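Long-range contact in leucyl-tRNA synthetase subunit alpha (Aquifex aeolicus, PDB 3O0A), which joins leucine to its tRNA and, through the editing domain crystallised here, probably hydrolyses tRNA charged with the wrong amino acid: residues V142-W150 with D171-G179. Numbering follows the deposited sequence.
Sequences VPAHDQRDW and DFEKGAYEG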
ATOM      1  N   VAL A 142      -0.125   4.793  -5.210  1.00 15.98           N
ATOM      2  CA  VAL A 142      -1.024   5.797  -5.753  1.00 17.05           C
ATOM      3  C   VAL A 142      -0.570   6.012  -7.207  1.00 18.26           C
ATOM      4  O   VAL A 142       0.181   6.949  -7.508  1.00 18.78           O
ATOM      5  CB  VAL A 142      -0.965   7.108  -4.934  1.00 16.96           C
ATOM      6  CG1 VAL A 142      -1.968   8.156  -5.464  1.00 17.83           C
ATOM      7  CG2 VAL A 142      -1.222   6.817  -3.441  1.00 15.76           C
ATOM      8  N   PRO A 143      -1.009   5.121  -8.114  1.00 18.94           N
ATOM      9  CA  PRO A 143      -0.529   5.200  -9.497  1.00 20.15           C
ATOM     10  C   PRO A 143      -0.799   6.529 -10.197  1.00 21.73           C
ATOM     11  O   PRO A 143      -0.040   6.902 -11.089  1.00 22.73           O
ATOM     12  CB  PRO A 143      -1.277   4.076 -10.223  1.00 20.82           C
ATOM     13  CG  PRO A 143      -1.932   3.271  -9.200  1.00 19.81           C
ATOM     14  CD  PRO A 143      -1.946   4.003  -7.896  1.00 18.70           C
ATOM     15  N   ALA A 144      -1.864   7.229  -9.809  1.00 21.43           N
ATOM     16  CA  ALA A 144      -2.149   8.548 -10.385  1.00 22.66           C
ATOM     17  C   ALA A 144      -1.037   9.572 -10.130  1.00 23.09           C
ATOM     18  O   ALA A 144      -0.869  10.508 -10.913  1.00 24.80           O
ATOM     19  CB  ALA A 144      -3.488   9.076  -9.877  1.00 22.81           C
ATOM     20  N   HIS A 145      -0.280   9.397  -9.046  1.00 21.79           N
ATOM     21  CA  HIS A 145       0.631  10.445  -8.566  1.00 22.03           C
ATOM     22  C   HIS A 145       2.040   9.978  -8.218  1.00 22.25           C
ATOM     23  O   HIS A 145       2.844  10.753  -7.689  1.00 22.76           O
ATOM     24  CB  HIS A 145      -0.022  11.162  -7.373  1.00 21.55           C
ATOM     25  CG  HIS A 145      -1.400  11.651  -7.677  1.00 22.16           C
ATOM     26  ND1 HIS A 145      -1.650  12.581  -8.665  1.00 23.32           N
ATOM     27  CD2 HIS A 145      -2.606  11.313  -7.163  1.00 21.40           C
ATOM     28  CE1 HIS A 145      -2.949  12.802  -8.738  1.00 23.83           C
ATOM     29  NE2 HIS A 145      -3.551  12.049  -7.834  1.00 21.95           N
ATOM     30  N   ASP A 146       2.337   8.712  -8.510  1.00 22.11           N
ATOM     31  CA  ASP A 146       3.668   8.158  -8.289  1.00 22.91           C
ATOM     32  C   ASP A 146       4.039   7.357  -9.544  1.00 23.82           C
ATOM     33  O   ASP A 146       3.343   6.401  -9.909  1.00 23.50           O
ATOM     34  CB  ASP A 146       3.676   7.294  -7.016  1.00 21.31           C
ATOM     35  CG  ASP A 146       5.072   6.762  -6.643  1.00 23.21           C
ATOM     36  OD1 ASP A 146       5.710   6.071  -7.464  1.00 25.18           O
ATOM     37  OD2 ASP A 146       5.509   6.989  -5.489  1.00 25.99           O
ATOM     38  N   GLN A 147       5.108   7.785 -10.217  1.00 25.25           N
ATOM     39  CA  GLN A 147       5.528   7.177 -11.477  1.00 26.75           C
ATOM     40  C   GLN A 147       5.879   5.698 -11.356  1.00 26.07           C
ATOM     41  O   GLN A 147       5.510   4.909 -12.228  1.00 26.57           O
ATOM     42  CB  GLN A 147       6.682   7.959 -12.123  1.00 28.10           C
ATOM     43  CG  GLN A 147       7.036   7.471 -13.525  1.00 29.83           C
ATOM     44  CD  GLN A 147       5.880   7.581 -14.513  1.00 31.32           C
ATOM     45  OE1 GLN A 147       5.031   8.466 -14.406  1.00 33.68           O
ATOM     46  NE2 GLN A 147       5.858   6.686 -15.494  1.00 31.82           N
ATOM     47  N   ARG A 148       6.589   5.329 -10.289  1.00 25.42           N
ATOM     48  CA  ARG A 148       6.921   3.922 -10.028  1.00 25.09           C
ATOM     49  C   ARG A 148       5.628   3.106  -9.889  1.00 23.78           C
ATOM     50  O   ARG A 148       5.507   2.024 -10.463  1.00 24.02           O
ATOM     51  CB  ARG A 148       7.781   3.773  -8.761  1.00 25.30           C
ATOM     52  CG  ARG A 148       8.989   4.711  -8.664  1.00 29.96           C
ATOM     53  CD  ARG A 148      10.209   4.112  -9.346  1.00 35.24           C
ATOM     54  NE  ARG A 148      11.446   4.818  -9.004  1.00 40.65           N
ATOM     55  CZ  ARG A 148      12.020   5.760  -9.752  1.00 44.55           C
ATOM     56  NH1 ARG A 148      11.474   6.131 -10.908  1.00 47.01           N
ATOM     57  NH2 ARG A 148      13.154   6.337  -9.351  1.00 46.40           N
ATOM     58  N   ASP A 149       4.656   3.648  -9.150  1.00 22.74           N
ATOM     59  CA  ASP A 149       3.376   2.961  -8.917  1.00 21.68           C
ATOM     60  C   ASP A 149       2.532   2.908 -10.189  1.00 22.11           C
ATOM     61  O   ASP A 149       1.800   1.947 -10.429  1.00 21.78           O
ATOM     62  CB  ASP A 149       2.571   3.661  -7.806  1.00 20.83           C
ATOM     63  CG  ASP A 149       3.249   3.604  -6.436  1.00 20.74           C
ATOM     64  OD1 ASP A 149       4.066   2.693  -6.158  1.00 21.55           O
ATOM     65  OD2 ASP A 149       2.938   4.474  -5.605  1.00 18.40           O
ATOM     66  N   TRP A 150       2.603   3.966 -10.988  1.00 23.14           N
ATOM     67  CA  TRP A 150       1.874   4.031 -12.242  1.00 24.28           C
ATOM     68  C   TRP A 150       2.315   2.895 -13.169  1.00 24.93           C
ATOM     69  O   TRP A 150       1.486   2.194 -13.745  1.00 24.83           O
ATOM     70  CB  TRP A 150       2.126   5.374 -12.925  1.00 25.71           C
ATOM     71  CG  TRP A 150       1.316   5.560 -14.149  1.00 27.65           C
ATOM     72  CD1 TRP A 150       0.097   6.164 -14.244  1.00 28.84           C
ATOM     73  CD2 TRP A 150       1.668   5.152 -15.479  1.00 29.73           C
ATOM     74  NE1 TRP A 150      -0.337   6.155 -15.548  1.00 30.41           N
ATOM     75  CE2 TRP A 150       0.604   5.533 -16.326  1.00 30.72           C
ATOM     76  CE3 TRP A 150       2.771   4.491 -16.032  1.00 29.08           C
ATOM     77  CZ2 TRP A 150       0.617   5.289 -17.710  1.00 32.64           C
ATOM     78  CZ3 TRP A 150       2.784   4.243 -17.413  1.00 31.26           C
ATOM     79  CH2 TRP A 150       1.710   4.642 -18.229  1.00 32.54           C
ATOM     80  N   ASP A 171      -3.146  13.835 -18.945  1.00 48.73           N
ATOM     81  CA  ASP A 171      -3.665  12.527 -19.305  1.00 48.05           C
ATOM     82  C   ASP A 171      -3.048  11.501 -18.363  1.00 45.68           C
ATOM     83  O   ASP A 171      -1.878  11.135 -18.502  1.00 45.52           O
ATOM     84  CB  ASP A 171      -3.338  12.195 -20.767  1.00 49.88           C
ATOM     85  CG  ASP A 171      -4.274  11.146 -21.364  1.00 50.56           C
ATOM     86  OD1 ASP A 171      -4.812  10.300 -20.615  1.00 49.67           O
ATOM     87  OD2 ASP A 171      -4.469  11.165 -22.598  1.00 52.60           O
ATOM     88  N   PHE A 172      -3.834  11.053 -17.389  1.00 44.03           N
ATOM     89  CA  PHE A 172      -3.365  10.049 -16.430  1.00 41.77           C
ATOM     90  C   PHE A 172      -3.186   8.666 -17.050  1.00 42.11           C
ATOM     91  O   PHE A 172      -2.682   7.742 -16.408  1.00 40.89           O
ATOM     92  CB  PHE A 172      -4.284  10.002 -15.209  1.00 39.99           C
ATOM     93  CG  PHE A 172      -4.160  11.206 -14.324  1.00 38.16           C
ATOM     94  CD1 PHE A 172      -4.905  12.356 -14.580  1.00 38.92           C
ATOM     95  CD2 PHE A 172      -3.283  11.202 -13.241  1.00 35.42           C
ATOM     96  CE1 PHE A 172      -4.787  13.476 -13.759  1.00 38.09           C
ATOM     97  CE2 PHE A 172      -3.156  12.318 -12.417  1.00 34.81           C
ATOM     98  CZ  PHE A 172      -3.908  13.456 -12.676  1.00 36.68           C
ATOM     99  N   GLU A 173      -3.588   8.535 -18.310  1.00 44.18           N
ATOM    100  CA  GLU A 173      -3.347   7.313 -19.077  1.00 45.05           C
ATOM    101  C   GLU A 173      -1.999   7.348 -19.810  1.00 45.35           C
ATOM    102  O   GLU A 173      -1.739   6.518 -20.682  1.00 46.45           O
ATOM    103  CB  GLU A 173      -4.489   7.063 -20.066  1.00 46.51           C
ATOM    104  CG  GLU A 173      -5.858   6.908 -19.415  1.00 46.71           C
ATOM    105  CD  GLU A 173      -6.992   6.946 -20.425  1.00 48.77           C
ATOM    106  OE1 GLU A 173      -6.999   6.099 -21.345  1.00 51.63           O
ATOM    107  OE2 GLU A 173      -7.878   7.820 -20.297  1.00 51.71           O
ATOM    108  N   LYS A 174      -1.142   8.302 -19.449  1.00 44.56           N
ATOM    109  CA  LYS A 174       0.186   8.418 -20.056  1.00 44.67           C
ATOM    110  C   LYS A 174       1.310   8.499 -19.023  1.00 42.73           C
ATOM    111  O   LYS A 174       2.458   8.150 -19.312  1.00 43.08           O
ATOM    112  CB  LYS A 174       0.235   9.612 -21.014  1.00 46.96           C
ATOM    113  CG  LYS A 174      -0.560   9.394 -22.293  1.00 49.55           C
ATOM    114  CD  LYS A 174      -0.800  10.696 -23.041  1.00 52.36           C
ATOM    115  CE  LYS A 174      -1.521  10.459 -24.365  1.00 55.28           C
ATOM    116  NZ  LYS A 174      -2.801   9.712 -24.193  1.00 55.26           N
ATOM    117  N   GLY A 175       0.975   8.940 -17.811  1.00 40.16           N
ATOM    118  CA  GLY A 175       1.955   9.030 -16.738  1.00 37.70           C
ATOM    119  C   GLY A 175       1.336   9.576 -15.466  1.00 35.37           C
ATOM    120  O   GLY A 175       0.211  10.075 -15.486  1.00 35.50           O
ATOM    121  N   ALA A 176       2.082   9.477 -14.367  1.00 33.39           N
ATOM    122  CA  ALA A 176       1.631   9.972 -13.065  1.00 31.27           C
ATOM    123  C   ALA A 176       1.911  11.466 -12.950  1.00 32.01           C
ATOM    124  O   ALA A 176       2.949  11.949 -13.428  1.00 33.18           O
ATOM    125  CB  ALA A 176       2.329   9.229 -11.949  1.00 29.82           C
ATOM    126  N   TYR A 177       0.979  12.194 -12.337  1.00 31.02           N
ATOM    127  CA  TYR A 177       1.200  13.598 -12.022  1.00 31.24           C
ATOM    128  C   TYR A 177       1.743  13.715 -10.609  1.00 30.13           C
ATOM    129  O   TYR A 177       1.023  13.467  -9.643  1.00 28.79           O
ATOM    130  CB  TYR A 177      -0.083  14.422 -12.156  1.00 31.66           C
ATOM    131  CG  TYR A 177       0.130  15.848 -11.699  1.00 31.88           C
ATOM    132  CD1 TYR A 177       0.935  16.716 -12.434  1.00 34.39           C
ATOM    133  CD2 TYR A 177      -0.442  16.318 -10.515  1.00 30.92           C
ATOM    134  CE1 TYR A 177       1.153  18.020 -12.015  1.00 34.55           C
ATOM    135  CE2 TYR A 177      -0.229  17.622 -10.085  1.00 31.74           C
ATOM    136  CZ  TYR A 177       0.572  18.465 -10.842  1.00 33.31           C
ATOM    137  OH  TYR A 177       0.797  19.754 -10.436  1.00 33.48           O
ATOM    138  N   GLU A 178       3.009  14.101 -10.485  1.00 30.53           N
ATOM    139  CA  GLU A 178       3.665  14.087  -9.174  1.00 29.87           C
ATOM    140  C   GLU A 178       3.704  15.439  -8.446  1.00 29.84           C
ATOM    141  O   GLU A 178       4.213  15.519  -7.326  1.00 29.78           O
ATOM    142  CB  GLU A 178       5.066  13.491  -9.295  1.00 30.04           C
ATOM    143  CG  GLU A 178       5.072  12.101  -9.944  1.00 30.27           C
ATOM    144  CD  GLU A 178       6.424  11.416  -9.878  1.00 30.69           C
ATOM    145  OE1 GLU A 178       7.449  12.085 -10.134  1.00 33.54           O
ATOM    146  OE2 GLU A 178       6.462  10.203  -9.572  1.00 30.39           O
ATOM    147  N   GLY A 179       3.148  16.481  -9.069  1.00 30.76           N
ATOM    148  CA  GLY A 179       3.204  17.841  -8.521  1.00 30.23           C
ATOM    149  C   GLY A 179       2.073  18.218  -7.575  1.00 29.16           C
ATOM    150  O   GLY A 179       1.353  17.356  -7.062  1.00 27.52           O
TER
HETATM  151  O   HOH W   1       4.996  11.112 -14.871  1.00 37.54           O
HETATM  152  O   HOH W   2       4.928   7.337 -18.224  1.00 41.77           O
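A176 sits in the tight part of this contact, its methyl lodged in the turn that leads into helix 147-156: CB lies 3.4 Å from P143 O and nearly as close to D146 N, with W150 CB on its flank. The backbone on both sides of that methyl is tied down. A176 N donates to Q147 OE1 almost straight (169°), and Y177 N donates to A144 O at 2.9 Å. One residue along, H145 ND1 donates to Y177 O at 3.0 Å, with the acceptor in the imidazole plane; NE2 accepts from V163 N, so both ring nitrogens are used, the proton sits on ND1 and the ring's rotation is fixed. F172 crosses this imidazole obliquely and presents its edge to A144 O.

W150 closes the other end. With CG anti to its backbone N (chi1 -175°), the indole lies alongside the loop, G175 CA over one face in a CH-pi contact, 3.9 Å from the five-ring centroid, and F172 O at its edge, accepting from NE1 at 3.0 Å.

The Q147 amide, its chain bent at chi2 (60°), straddles the tight and solvent sides: a water joins OE1 to A176 O, while NE2 leads out to E151 OE2 and a second water, bound also to K174 O. Beyond these waters, the exposed E178 reaches over the helix start, OE2 accepting from Q147 N at 2.8 Å on the anti side of the carboxylate. D146, the N-cap, accepts from D149 N through OD1.

Two carboxylates thus gather at the helix N-terminus, where the helix dipole would probably stabilise their negative charge. Side chains of 142-150 satisfy A176 N, Y177 O and F172 O of this irregular loop; one backbone bond and two waters do part of the rest.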